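Local coordinates for ESX secretion system protein YukD (Bacillus subtilis, PDB 2BPS), which is required for secretion of YukE and is probably a component or regulator of the ESX/ESAT-6-like secretion system, at residues V29-V32 with I33-A36. Sequence-based numbering, arbitrary orientation.
Sequences VKKV and IDIA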
ATOM      1  N   VAL A  29       0.067   7.056   1.256  1.00 56.36           N
ATOM      2  CA  VAL A  29       0.402   5.744   0.722  1.00 55.07           C
ATOM      3  C   VAL A  29       1.080   4.916   1.815  1.00 54.20           C
ATOM      4  O   VAL A  29       0.949   3.694   1.880  1.00 53.15           O
ATOM      5  CB  VAL A  29       1.336   5.892  -0.490  1.00 54.60           C
ATOM      6  CG1 VAL A  29       1.907   4.546  -0.891  1.00 55.82           C
ATOM      7  CG2 VAL A  29       0.561   6.494  -1.648  1.00 54.89           C
ATOM      8  N   LYS A  30       1.781   5.616   2.692  1.00 53.94           N
ATOM      9  CA  LYS A  30       2.499   5.013   3.798  1.00 53.49           C
ATOM     10  C   LYS A  30       1.618   4.198   4.751  1.00 52.36           C
ATOM     11  O   LYS A  30       2.047   3.151   5.247  1.00 51.13           O
ATOM     12  CB  LYS A  30       3.219   6.123   4.559  1.00 55.95           C
ATOM     13  CG  LYS A  30       3.888   5.704   5.846  1.00 59.71           C
ATOM     14  CD  LYS A  30       4.731   6.844   6.406  1.00 61.98           C
ATOM     15  CE  LYS A  30       3.919   8.123   6.548  1.00 62.38           C
ATOM     16  NZ  LYS A  30       4.761   9.230   7.057  1.00 63.49           N
ATOM     17  N   LYS A  31       0.395   4.664   5.004  1.00 50.53           N
ATOM     18  CA  LYS A  31      -0.508   3.961   5.921  1.00 49.70           C
ATOM     19  C   LYS A  31      -0.638   2.487   5.586  1.00 47.90           C
ATOM     20  O   LYS A  31      -0.721   1.647   6.477  1.00 46.95           O
ATOM     21  CB  LYS A  31      -1.907   4.575   5.909  1.00 51.51           C
ATOM     22  CG  LYS A  31      -2.361   5.167   7.241  1.00 53.99           C
ATOM     23  CD  LYS A  31      -2.151   4.224   8.416  1.00 54.84           C
ATOM     24  CE  LYS A  31      -2.516   4.911   9.732  1.00 55.00           C
ATOM     25  NZ  LYS A  31      -2.056   4.128  10.922  1.00 56.98           N
ATOM     26  N   VAL A  32      -0.688   2.185   4.295  1.00 45.84           N
ATOM     27  CA  VAL A  32      -0.791   0.809   3.844  1.00 44.43           C
ATOM     28  C   VAL A  32       0.338  -0.018   4.461  1.00 42.83           C
ATOM     29  O   VAL A  32       0.162  -1.200   4.764  1.00 40.51           O
ATOM     30  CB  VAL A  32      -0.695   0.717   2.295  1.00 45.35           C
ATOM     31  CG1 VAL A  32      -0.295  -0.687   1.876  1.00 46.15           C
ATOM     32  CG2 VAL A  32      -2.029   1.066   1.670  1.00 44.91           C
ATOM     33  N   ILE A  33       1.495   0.609   4.658  1.00 41.35           N
ATOM     34  CA  ILE A  33       2.633  -0.099   5.216  1.00 41.69           C
ATOM     35  C   ILE A  33       2.511  -0.371   6.720  1.00 43.54           C
ATOM     36  O   ILE A  33       2.849  -1.469   7.196  1.00 42.68           O
ATOM     37  CB  ILE A  33       3.930   0.650   4.915  1.00 40.25           C
ATOM     38  CG1 ILE A  33       4.052   0.864   3.409  1.00 39.50           C
ATOM     39  CG2 ILE A  33       5.123  -0.171   5.364  1.00 39.64           C
ATOM     40  CD1 ILE A  33       5.280   1.618   3.008  1.00 38.76           C
ATOM     41  N   ASP A  34       2.027   0.613   7.471  1.00 44.52           N
ATOM     42  CA  ASP A  34       1.850   0.432   8.910  1.00 45.65           C
ATOM     43  C   ASP A  34       0.899  -0.736   9.122  1.00 44.00           C
ATOM     44  O   ASP A  34       1.187  -1.670   9.867  1.00 42.16           O
ATOM     45  CB  ASP A  34       1.254   1.690   9.530  1.00 50.26           C
ATOM     46  CG  ASP A  34       2.137   2.908   9.328  1.00 56.78           C
ATOM     47  OD1 ASP A  34       1.682   4.022   9.679  1.00 60.25           O
ATOM     48  OD2 ASP A  34       3.282   2.751   8.825  1.00 58.26           O
ATOM     49  N   ILE A  35      -0.238  -0.661   8.445  1.00 42.88           N
ATOM     50  CA  ILE A  35      -1.254  -1.689   8.521  1.00 42.84           C
ATOM     51  C   ILE A  35      -0.689  -3.045   8.121  1.00 43.60           C
ATOM     52  O   ILE A  35      -0.922  -4.049   8.796  1.00 42.44           O
ATOM     53  CB  ILE A  35      -2.433  -1.339   7.602  1.00 42.87           C
ATOM     54  CG1 ILE A  35      -3.039  -0.004   8.050  1.00 42.21           C
ATOM     55  CG2 ILE A  35      -3.467  -2.455   7.619  1.00 41.19           C
ATOM     56  CD1 ILE A  35      -4.262   0.398   7.277  1.00 41.69           C
ATOM     57  N   ALA A  36       0.058  -3.072   7.025  1.00 44.38           N
ATOM     58  CA  ALA A  36       0.642  -4.313   6.547  1.00 45.29           C
ATOM     59  C   ALA A  36       1.427  -5.005   7.649  1.00 46.75           C
ATOM     60  O   ALA A  36       1.240  -6.193   7.893  1.00 46.71           O
ATOM     61  CB  ALA A  36       1.538  -4.039   5.371  1.00 45.08           C
TER
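Lys31 and Asp34 meet on the outer side of the first turn of helix 31-39. The lysine chain bends at its second torsion (chi2 -49°), which brings its end round to the aspartate. The two side chains cross at about a right angle. The salt bridge is long, with Lys31 NZ 3.9 Å from Asp34 OD1, and Lys31 CD lies alongside the same oxygen. With an alanine here in place of the aspartate, the Lys31 ammonium would probably lose this mate and its chain would be freer to swing. The carboxylate also sits near the start of the helix, where its negative charge may suit the helix dipole.

Backbone bonds hold the turn. Ile33 N donates to Lys30 O at 2.7 Å. Asp34 N makes a weak bond to that oxygen at 3.4 Å. The first is an i to i+3 bond; the weak Asp34 bond and the two that follow are i to i+4. Ile35 N donates to Lys31 O at 3.1 Å, and Ala36 N to Val32 O at 2.9 Å.

Ile33 sets CB and CG1 against the carbonyl oxygen of Lys30. Its chi1 of -55° swings CG1 back toward that oxygen, with CG1 3.6 Å from Lys30 O. Val32 presents CG1 to the next peptide, 3.6 Å from Ile33 N.

Val32 and Ile33 turn to the protein interior. Here the helix lies across the mixed sheet, as in the beta-grasp fold of ubiquitin. Val32 packs on Ile7 and Ile9 of strand 4-10 and on Leu78 of strand 77-80. Ile33 rests on Ile52 of strand 51-54 and Ile80 of strand 77-80, and Ala36 also touches Ile80.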